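Local coordinates for AA10A (Thermobifida fusca, PDB 5UIZ), which probably cleaves cellulose oxidatively as a copper-dependent lytic polysaccharide monooxygenase of family AA10, at residues H37-P43 / F134-D140; D76-M81 / R115-M119; L170-H174 / T188-R194. All blocks are in the same frame, centred on the assembly; numbering follows the deposited sequence. Where two conformers were deposited one is given.

Interaction 1 (H37-P43 / F134-D140); sequences HGSVINP and FTIHLYD. With CU (copper (II) ion), chain C.
The first torsion of V40 sets the branches that meet I136. V40 places CG1 anti to its backbone N (chi1 171°) and CG2 anti to the carbonyl carbon, and I136 CG2 lies 4.0 Å from V40 CG1. V40 CG2 reaches L138 CD1, the two side chains crossing at about a right angle. On the other face of this antiparallel pair, I41 lays CB over one face of the H137 ring, offset toward its rim, 4.3 Å from the centroid. I41 CG1 runs alongside Y139 and touches its CB at 3.6 Å. S39 and Y139 exchange two backbone bonds, the straighter from Y139 N to S39 O at 2.9 Å. Beyond V40 a classic beta bulge sets I41 and N42 against H137; I41 N bonds H137 O at 2.8 Å, and H137 N bonds N42 O. At the metal end, H37 chelates the copper through N (2.1 Å) and ND1 (2.0 Å), the histidine brace of these enzymes, which H144 completes. D140 OD1 accepts a weak bond from H37 N, while its OD2 takes the backbone N of H144. Y213 OH is a further partner of H37 N. Strand 38-42 is an outer strand of a three-stranded sheet, strand 133-140 the middle one and 184-190 the third. V40 and L138 pack on L215 of strand 211-221, and I136 on T202 of strand 198-206.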
loop_
_atom_site.group_PDB
_atom_site.type_symbol
_atom_site.label_atom_id
_atom_site.label_comp_id
_atom_site.label_asym_id
_atom_site.label_seq_id
_atom_site.Cartn_x
_atom_site.Cartn_y
_atom_site.Cartn_z
ATOM N N HIS A 37 7.129 7.154 -10.220
ATOM C CA HIS A 37 6.616 7.607 -8.920
ATOM C C HIS A 37 5.106 7.559 -9.046
ATOM O O HIS A 37 4.568 7.903 -10.069
ATOM C CB HIS A 37 7.133 9.014 -8.570
ATOM C CG HIS A 37 8.601 9.065 -8.252
ATOM N ND1 HIS A 37 9.486 8.083 -8.644
ATOM C CD2 HIS A 37 9.344 10.001 -7.610
ATOM C CE1 HIS A 37 10.706 8.399 -8.242
ATOM N NE2 HIS A 37 10.647 9.559 -7.609
ATOM N N GLY A 38 4.442 7.062 -8.013
ATOM C CA GLY A 38 2.972 6.862 -8.004
ATOM C C GLY A 38 2.473 5.906 -6.909
ATOM O O GLY A 38 3.190 5.617 -5.942
ATOM N N SER A 39 1.255 5.398 -7.071
ATOM C CA SER A 39 0.568 4.662 -5.996
ATOM C C SER A 39 -0.724 4.080 -6.511
ATOM O O SER A 39 -1.154 4.376 -7.659
ATOM C CB SER A 39 0.242 5.587 -4.816
ATOM O OG SER A 39 0.056 4.890 -3.595
ATOM N N VAL A 40 -1.346 3.277 -5.651
ATOM C CA VAL A 40 -2.629 2.680 -5.936
ATOM C C VAL A 40 -3.636 3.704 -5.405
ATOM O O VAL A 40 -3.673 3.991 -4.213
ATOM C CB VAL A 40 -2.797 1.311 -5.265
ATOM C CG1 VAL A 40 -4.231 0.821 -5.419
ATOM C CG2 VAL A 40 -1.872 0.305 -5.880
ATOM N N ILE A 41 -4.389 4.256 -6.341
ATOM C CA ILE A 41 -5.443 5.229 -6.142
ATOM C C ILE A 41 -6.741 4.567 -5.657
ATOM O O ILE A 41 -7.461 5.165 -4.886
ATOM C CB ILE A 41 -5.726 5.945 -7.497
ATOM C CG1 ILE A 41 -4.450 6.608 -8.008
ATOM C CG2 ILE A 41 -6.843 6.993 -7.404
ATOM C CD1 ILE A 41 -3.621 7.303 -6.925
ATOM N N ASN A 42 -7.057 3.386 -6.197
ATOM C CA ASN A 42 -8.193 2.565 -5.759
ATOM C C ASN A 42 -7.770 1.104 -5.721
ATOM O O ASN A 42 -7.253 0.592 -6.702
ATOM C CB ASN A 42 -9.426 2.676 -6.681
ATOM C CG ASN A 42 -10.531 1.665 -6.309
ATOM O OD1 ASN A 42 -10.603 0.556 -6.863
ATOM N ND2 ASN A 42 -11.347 2.020 -5.355
ATOM N N PRO A 43 -7.954 0.432 -4.577
ATOM C CA PRO A 43 -8.300 0.948 -3.250
ATOM C C PRO A 43 -7.097 1.727 -2.738
ATOM O O PRO A 43 -5.997 1.234 -2.756
ATOM C CB PRO A 43 -8.561 -0.288 -2.420
ATOM C CG PRO A 43 -7.776 -1.357 -3.072
ATOM C CD PRO A 43 -7.686 -1.009 -4.532
ATOM N N PHE A 134 -12.270 -7.078 -7.388
ATOM C CA PHE A 134 -12.123 -5.624 -7.381
ATOM C C PHE A 134 -11.019 -5.233 -8.324
ATOM O O PHE A 134 -10.221 -6.094 -8.770
ATOM C CB PHE A 134 -11.879 -5.081 -5.962
ATOM C CG PHE A 134 -10.613 -5.580 -5.317
ATOM C CD1 PHE A 134 -10.589 -6.798 -4.654
ATOM C CD2 PHE A 134 -9.459 -4.834 -5.373
ATOM C CE1 PHE A 134 -9.426 -7.279 -4.085
ATOM C CE2 PHE A 134 -8.284 -5.316 -4.808
ATOM C CZ PHE A 134 -8.267 -6.542 -4.165
ATOM N N THR A 135 -11.007 -3.944 -8.647
ATOM C CA THR A 135 -10.027 -3.346 -9.565
ATOM C C THR A 135 -8.938 -2.571 -8.822
ATOM O O THR A 135 -9.183 -1.766 -7.935
ATOM C CB THR A 135 -10.735 -2.419 -10.611
ATOM O OG1 THR A 135 -11.657 -3.212 -11.389
ATOM C CG2 THR A 135 -9.729 -1.754 -11.559
ATOM N N ILE A 136 -7.708 -2.815 -9.225
ATOM C CA ILE A 136 -6.599 -2.041 -8.772
ATOM C C ILE A 136 -6.313 -0.989 -9.809
ATOM O O ILE A 136 -6.055 -1.317 -10.964
ATOM C CB ILE A 136 -5.370 -2.901 -8.587
ATOM C CG1 ILE A 136 -5.700 -4.039 -7.588
ATOM C CG2 ILE A 136 -4.183 -2.025 -8.203
ATOM C CD1 ILE A 136 -4.766 -4.236 -6.409
ATOM N N HIS A 137 -6.330 0.274 -9.385
ATOM C CA HIS A 137 -5.976 1.397 -10.256
ATOM C C HIS A 137 -4.687 2.085 -9.711
ATOM O O HIS A 137 -4.641 2.642 -8.589
ATOM C CB HIS A 137 -7.177 2.332 -10.338
ATOM C CG HIS A 137 -6.897 3.618 -11.000
ATOM N ND1 HIS A 137 -7.651 4.739 -10.754
ATOM C CD2 HIS A 137 -5.939 3.978 -11.890
ATOM C CE1 HIS A 137 -7.178 5.732 -11.483
ATOM N NE2 HIS A 137 -6.117 5.307 -12.153
ATOM N N LEU A 138 -3.661 2.007 -10.524
ATOM C CA LEU A 138 -2.378 2.563 -10.245
ATOM C C LEU A 138 -2.285 3.818 -11.071
ATOM O O LEU A 138 -2.726 3.858 -12.229
ATOM C CB LEU A 138 -1.265 1.577 -10.669
ATOM C CG LEU A 138 0.133 2.067 -10.221
ATOM C CD1 LEU A 138 0.464 1.374 -8.903
ATOM C CD2 LEU A 138 1.270 1.897 -11.206
ATOM N N TYR A 139 -1.720 4.863 -10.476
ATOM C CA TYR A 139 -1.373 6.056 -11.186
ATOM C C TYR A 139 0.122 6.196 -11.067
ATOM O O TYR A 139 0.649 6.161 -9.976
ATOM C CB TYR A 139 -2.050 7.269 -10.583
ATOM C CG TYR A 139 -1.730 8.583 -11.247
ATOM C CD1 TYR A 139 -2.168 8.856 -12.524
ATOM C CD2 TYR A 139 -1.076 9.611 -10.564
ATOM C CE1 TYR A 139 -1.902 10.065 -13.147
ATOM C CE2 TYR A 139 -0.860 10.858 -11.167
ATOM C CZ TYR A 139 -1.272 11.059 -12.476
ATOM O OH TYR A 139 -1.020 12.279 -13.112
ATOM N N ASP A 140 0.777 6.414 -12.191
ATOM C CA ASP A 140 2.214 6.616 -12.225
ATOM C C ASP A 140 2.481 7.839 -13.077
ATOM O O ASP A 140 2.357 7.762 -14.295
ATOM C CB ASP A 140 2.860 5.385 -12.872
ATOM C CG ASP A 140 4.358 5.607 -13.198
ATOM O OD1 ASP A 140 4.972 6.538 -12.634
ATOM O OD2 ASP A 140 4.880 4.869 -14.050
HETATM CU CU CU C . 9.123 7.548 -10.592
#

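Interaction 2 (D76-M81 / R115-M119)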
loop_
_atom_site.group_PDB
_atom_site.type_symbol
_atom_site.label_atom_id
_atom_site.label_comp_id
_atom_site.label_asym_id
_atom_site.label_seq_id
_atom_site.Cartn_x
_atom_site.Cartn_y
_atom_site.Cartn_z
ATOM N N ASP A 76 4.343 11.351 12.956
ATOM C CA ASP A 76 5.650 10.791 12.793
ATOM C C ASP A 76 6.427 11.435 11.695
ATOM O O ASP A 76 7.574 11.687 11.865
ATOM C CB ASP A 76 5.521 9.297 12.411
ATOM C CG ASP A 76 6.893 8.649 12.153
ATOM O OD1 ASP A 76 7.558 8.390 13.128
ATOM O OD2 ASP A 76 7.336 8.447 11.025
ATOM N N ASN A 77 5.859 11.540 10.501
ATOM C CA ASN A 77 6.607 12.063 9.346
ATOM C C ASN A 77 5.676 12.573 8.268
ATOM O O ASN A 77 5.123 11.794 7.477
ATOM C CB ASN A 77 7.596 11.041 8.782
ATOM C CG ASN A 77 8.651 11.690 7.881
ATOM O OD1 ASN A 77 8.386 12.719 7.240
ATOM N ND2 ASN A 77 9.843 11.118 7.839
ATOM N N PRO A 78 5.505 13.900 8.220
ATOM C CA PRO A 78 4.603 14.451 7.217
ATOM C C PRO A 78 4.981 14.077 5.793
ATOM O O PRO A 78 4.106 14.039 4.953
ATOM C CB PRO A 78 4.728 15.969 7.426
ATOM C CG PRO A 78 5.070 16.091 8.902
ATOM C CD PRO A 78 6.021 14.951 9.126
ATOM N N ASN A 79 6.263 13.835 5.533
ATOM C CA ASN A 79 6.731 13.520 4.181
ATOM C C ASN A 79 6.231 12.153 3.678
ATOM O O ASN A 79 6.257 11.937 2.485
ATOM C CB ASN A 79 8.256 13.516 4.084
ATOM C CG ASN A 79 8.873 14.864 4.379
ATOM O OD1 ASN A 79 8.403 15.877 3.877
ATOM N ND2 ASN A 79 9.920 14.881 5.222
ATOM N N ALA A 80 5.820 11.259 4.578
ATOM C CA ALA A 80 5.141 10.006 4.171
ATOM C C ALA A 80 3.933 10.316 3.341
ATOM O O ALA A 80 3.637 9.566 2.439
ATOM C CB ALA A 80 4.746 9.129 5.354
ATOM N N MET A 81 3.241 11.426 3.646
ATOM C CA MET A 81 2.131 11.882 2.858
ATOM C C MET A 81 2.521 12.881 1.745
ATOM O O MET A 81 2.003 12.790 0.648
ATOM C CB MET A 81 1.095 12.500 3.775
ATOM C CG MET A 81 0.160 11.477 4.409
ATOM S SD MET A 81 0.987 10.219 5.425
ATOM C CE MET A 81 1.615 11.263 6.789
ATOM N N ARG A 115 11.278 6.870 6.245
ATOM C CA ARG A 115 10.252 7.909 5.977
ATOM C C ARG A 115 8.761 7.410 6.147
ATOM O O ARG A 115 7.904 8.099 6.682
ATOM C CB ARG A 115 10.430 8.498 4.583
ATOM C CG ARG A 115 9.348 9.532 4.296
ATOM C CD ARG A 115 9.360 10.066 2.896
ATOM N NE ARG A 115 10.621 10.634 2.455
ATOM C CZ ARG A 115 11.070 10.568 1.182
ATOM N NH1 ARG A 115 10.404 9.936 0.194
ATOM N NH2 ARG A 115 12.233 11.133 0.896
ATOM N N TYR A 116 8.492 6.206 5.670
ATOM C CA TYR A 116 7.147 5.654 5.670
ATOM C C TYR A 116 6.920 4.676 6.799
ATOM O O TYR A 116 5.998 3.838 6.718
ATOM C CB TYR A 116 6.898 4.970 4.345
ATOM C CG TYR A 116 7.159 5.908 3.179
ATOM C CD1 TYR A 116 6.190 6.832 2.770
ATOM C CD2 TYR A 116 8.343 5.839 2.460
ATOM C CE1 TYR A 116 6.410 7.657 1.668
ATOM C CE2 TYR A 116 8.588 6.708 1.400
ATOM C CZ TYR A 116 7.607 7.617 1.010
ATOM O OH TYR A 116 7.835 8.469 -0.075
ATOM N N ARG A 117 7.703 4.767 7.867
ATOM C CA ARG A 117 7.598 3.740 8.945
ATOM C C ARG A 117 6.236 3.734 9.660
ATOM O O ARG A 117 5.795 2.714 10.188
ATOM C CB ARG A 117 8.751 3.869 9.927
ATOM C CG ARG A 117 8.596 5.038 10.854
ATOM C CD ARG A 117 9.833 5.368 11.655
ATOM N NE ARG A 117 9.533 6.532 12.525
ATOM C CZ ARG A 117 10.433 7.357 13.079
ATOM N NH1 ARG A 117 11.733 7.193 12.861
ATOM N NH2 ARG A 117 10.034 8.364 13.858
ATOM N N SER A 118 5.547 4.875 9.670
ATOM C CA SER A 118 4.211 4.941 10.292
ATOM C C SER A 118 3.110 4.091 9.554
ATOM O O SER A 118 2.073 3.793 10.109
ATOM C CB SER A 118 3.777 6.433 10.425
ATOM O OG SER A 118 3.687 6.988 9.129
ATOM N N MET A 119 3.372 3.730 8.313
ATOM C CA MET A 119 2.513 2.833 7.547
ATOM C C MET A 119 2.484 1.442 8.101
ATOM O O MET A 119 1.579 0.711 7.790
ATOM C CB MET A 119 2.991 2.718 6.096
ATOM C CG MET A 119 2.876 3.979 5.284
ATOM S SD MET A 119 1.266 4.717 5.502
ATOM C CE MET A 119 1.614 6.215 6.406
HETATM O O HOH W 1 6.315 7.335 8.793
#
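The Y116 ring takes A80 O at its edge, in plane, with CE1 3.5 Å from that oxygen. R115 CD lies over one face of the ring, 3.5 Å above the plane and offset toward the rim. The R115 guanidinium has Y116 OH at its edge, in plane, and NH1 bonds that hydroxyl at 3.0 Å. Y116 OH also bonds N83 O. The contact joins the turn leading into helix 79-82, where N77 makes a capping bond, to a turn that runs into a 3-10 segment. Both lie in the mostly helical part of the chain between strands 38-42 and 128-130, which also holds the short strand 88-90. In the capping bond N77 OD1 accepts from N79 N. A80 sits in the middle: its CB meets Y116 CD1 at 3.7 Å and lies close to R115 O. N79 CB packs on R115 CD, where the bend at chi3 (-55°) turns the arginine chain. Deeper in, M81 and M119 both touch A73 of helix 68-76. N47 of helix 46-54 touches Y116 and M119 and bonds A80 O.

At the outer side R117 grips D76 side-on. NE and NH2 both donate to OD1, which they meet on its syn side, about 20° out of the carboxylate plane. Both bonds go to one oxygen, and the two planes are 58° apart, so this is not the flat pairing of two nitrogens with two oxygens. Were D76 an alanine, the R117 guanidinium would probably lose its anionic mate and be free to swing, and the bridging water would lose one acceptor. That water donates to D76 OD2 and R115 O, and accepts from S118 N at 2.7 Å.

Interaction 3 (L170-H174 / T188-R194); sequences LELVH and TVHAPNR
H174 and V189 form the tight part of this contact. V189 CG1 lies anti to the carbonyl carbon (chi1 -48°), which points it at the imidazole. It stands over one face, 3.6 Å above the plane and toward the rim, a CH-pi contact. V173 adds a second close point, with its CB 3.6 Å from H190 O. The backbones stay apart, and a water fills in between them. It donates to V173 O, accepts from H190 N and lies in plane at the edge of the H174 ring, 2.7 Å from ND1. The loose, solvent side is the exposed E171. Its OE1 is 3.5 Å from R194 NH2, a long salt bridge with the carboxylate and guanidinium planes 60° apart. R194 itself is buried. V173 CG1 covers one face of its guanidinium, 4.0 Å from NH1. Backbone oxygens hold it: NH1 bonds P192 O at 2.7 Å, and NE and NH2 bond T154 O and V153 O. Strand 170-175 pairs with strand 146-154, where V173 and H174 both face V151 in a classic beta bulge. Strand 184-190 pairs instead with 133-140, so the contact joins the edges of two sheets.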
loop_
_atom_site.group_PDB
_atom_site.type_symbol
_atom_site.label_atom_id
_atom_site.label_comp_id
_atom_site.label_asym_id
_atom_site.label_seq_id
_atom_site.Cartn_x
_atom_site.Cartn_y
_atom_site.Cartn_z
ATOM N N LEU A 170 -0.097 -13.114 4.387
ATOM C CA LEU A 170 -0.515 -12.751 3.046
ATOM C C LEU A 170 -0.564 -13.948 2.103
ATOM O O LEU A 170 0.298 -14.833 2.181
ATOM C CB LEU A 170 0.499 -11.772 2.485
ATOM C CG LEU A 170 0.447 -10.391 3.091
ATOM C CD1 LEU A 170 1.614 -9.630 2.477
ATOM C CD2 LEU A 170 -0.843 -9.668 2.773
ATOM N N GLU A 171 -1.518 -13.958 1.180
ATOM C CA GLU A 171 -1.423 -14.910 0.064
ATOM C C GLU A 171 -1.464 -14.192 -1.257
ATOM O O GLU A 171 -2.189 -13.227 -1.405
ATOM C CB GLU A 171 -2.557 -15.922 0.109
ATOM C CG GLU A 171 -2.327 -17.015 1.148
ATOM C CD GLU A 171 -3.516 -17.970 1.305
ATOM O OE1 GLU A 171 -4.671 -17.585 0.934
ATOM O OE2 GLU A 171 -3.290 -19.101 1.807
ATOM N N LEU A 172 -0.682 -14.673 -2.202
ATOM C CA LEU A 172 -0.635 -14.108 -3.532
ATOM C C LEU A 172 -1.924 -14.467 -4.227
ATOM O O LEU A 172 -2.272 -15.650 -4.276
ATOM C CB LEU A 172 0.568 -14.687 -4.264
ATOM C CG LEU A 172 0.742 -14.231 -5.704
ATOM C CD1 LEU A 172 1.023 -12.755 -5.737
ATOM C CD2 LEU A 172 1.898 -15.030 -6.292
ATOM N N VAL A 173 -2.709 -13.453 -4.608
ATOM C CA VAL A 173 -3.980 -13.677 -5.296
ATOM C C VAL A 173 -3.961 -13.272 -6.799
ATOM O O VAL A 173 -4.908 -13.565 -7.531
ATOM C CB VAL A 173 -5.153 -12.939 -4.635
ATOM C CG1 VAL A 173 -5.343 -13.398 -3.228
ATOM C CG2 VAL A 173 -5.011 -11.439 -4.683
ATOM N N HIS A 174 -2.942 -12.517 -7.192
ATOM C CA HIS A 174 -2.828 -12.040 -8.529
ATOM C C HIS A 174 -1.422 -11.715 -8.930
ATOM O O HIS A 174 -0.613 -11.191 -8.167
ATOM C CB HIS A 174 -3.739 -10.847 -8.771
ATOM C CG HIS A 174 -4.036 -10.634 -10.211
ATOM N ND1 HIS A 174 -5.060 -11.287 -10.863
ATOM C CD2 HIS A 174 -3.438 -9.840 -11.133
ATOM C CE1 HIS A 174 -5.082 -10.895 -12.128
ATOM N NE2 HIS A 174 -4.113 -10.007 -12.312
ATOM N N THR A 188 -8.169 -6.203 -12.779
ATOM C CA THR A 188 -9.136 -6.760 -11.857
ATOM C C THR A 188 -8.546 -8.014 -11.223
ATOM O O THR A 188 -7.896 -8.800 -11.886
ATOM C CB THR A 188 -10.436 -7.117 -12.616
ATOM O OG1 THR A 188 -10.837 -5.990 -13.400
ATOM C CG2 THR A 188 -11.552 -7.484 -11.668
ATOM N N VAL A 189 -8.737 -8.168 -9.916
ATOM C CA VAL A 189 -8.173 -9.277 -9.188
ATOM C C VAL A 189 -9.345 -9.887 -8.432
ATOM O O VAL A 189 -10.351 -9.246 -8.216
ATOM C CB VAL A 189 -7.073 -8.840 -8.227
ATOM C CG1 VAL A 189 -6.072 -7.922 -8.900
ATOM C CG2 VAL A 189 -7.641 -8.176 -7.004
ATOM N N HIS A 190 -9.184 -11.131 -8.033
ATOM C CA HIS A 190 -10.161 -11.793 -7.247
ATOM C C HIS A 190 -9.479 -12.294 -6.018
ATOM O O HIS A 190 -8.445 -12.976 -6.119
ATOM C CB HIS A 190 -10.793 -12.969 -8.013
ATOM C CG HIS A 190 -11.733 -13.733 -7.165
ATOM N ND1 HIS A 190 -12.947 -13.210 -6.768
ATOM C CD2 HIS A 190 -11.587 -14.898 -6.504
ATOM C CE1 HIS A 190 -13.556 -14.068 -5.974
ATOM N NE2 HIS A 190 -12.732 -15.080 -5.759
ATOM N N ALA A 191 -10.053 -11.974 -4.854
ATOM C CA ALA A 191 -9.480 -12.437 -3.574
ATOM C C ALA A 191 -10.478 -13.335 -2.885
ATOM O O ALA A 191 -11.413 -12.837 -2.256
ATOM C CB ALA A 191 -9.145 -11.269 -2.671
ATOM N N PRO A 192 -10.271 -14.648 -2.979
ATOM C CA PRO A 192 -11.309 -15.598 -2.586
ATOM C C PRO A 192 -11.399 -15.767 -1.082
ATOM O O PRO A 192 -10.397 -15.591 -0.398
ATOM C CB PRO A 192 -10.838 -16.919 -3.195
ATOM C CG PRO A 192 -9.357 -16.751 -3.394
ATOM C CD PRO A 192 -9.145 -15.292 -3.686
ATOM N N ASN A 193 -12.587 -16.118 -0.593
ATOM C CA ASN A 193 -12.776 -16.558 0.791
ATOM C C ASN A 193 -12.400 -15.487 1.830
ATOM O O ASN A 193 -11.791 -15.800 2.854
ATOM C CB ASN A 193 -11.998 -17.871 1.050
ATOM C CG ASN A 193 -12.414 -18.985 0.111
ATOM O OD1 ASN A 193 -13.597 -19.254 -0.026
ATOM N ND2 ASN A 193 -11.446 -19.623 -0.556
ATOM N N ARG A 194 -12.737 -14.235 1.541
ATOM C CA ARG A 194 -12.447 -13.132 2.427
ATOM C C ARG A 194 -13.667 -12.312 2.719
ATOM O O ARG A 194 -14.477 -12.012 1.843
ATOM C CB ARG A 194 -11.336 -12.257 1.873
ATOM C CG ARG A 194 -9.962 -12.914 2.096
ATOM C CD ARG A 194 -9.106 -12.684 0.925
ATOM N NE ARG A 194 -7.720 -13.109 1.115
ATOM C CZ ARG A 194 -7.119 -14.111 0.495
ATOM N NH1 ARG A 194 -7.748 -14.911 -0.367
ATOM N NH2 ARG A 194 -5.838 -14.293 0.704
HETATM O O HOH W 2 -6.970 -12.490 -9.327
#

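All three contacts lie in the one LPMO domain of the chain. Interaction 2 falls along the chain between the two segments of interaction 1, and interaction 3 follows both. Interactions 1 and 3 have centres 16 Å apart and share the three-stranded sheet: F134 O of strand 133-140 lies 2.8 Å from V189 N of strand 184-190, a probable hydrogen bond. Interaction 2 belongs to the helical region. Its nearest atoms are about 8 Å from those of interaction 1, without touching, as are the R115 and H37 side chains, so this region comes near the copper end. Interactions 2 and 3 lie on opposite sides of the chain's centre, their centres 27 Å apart.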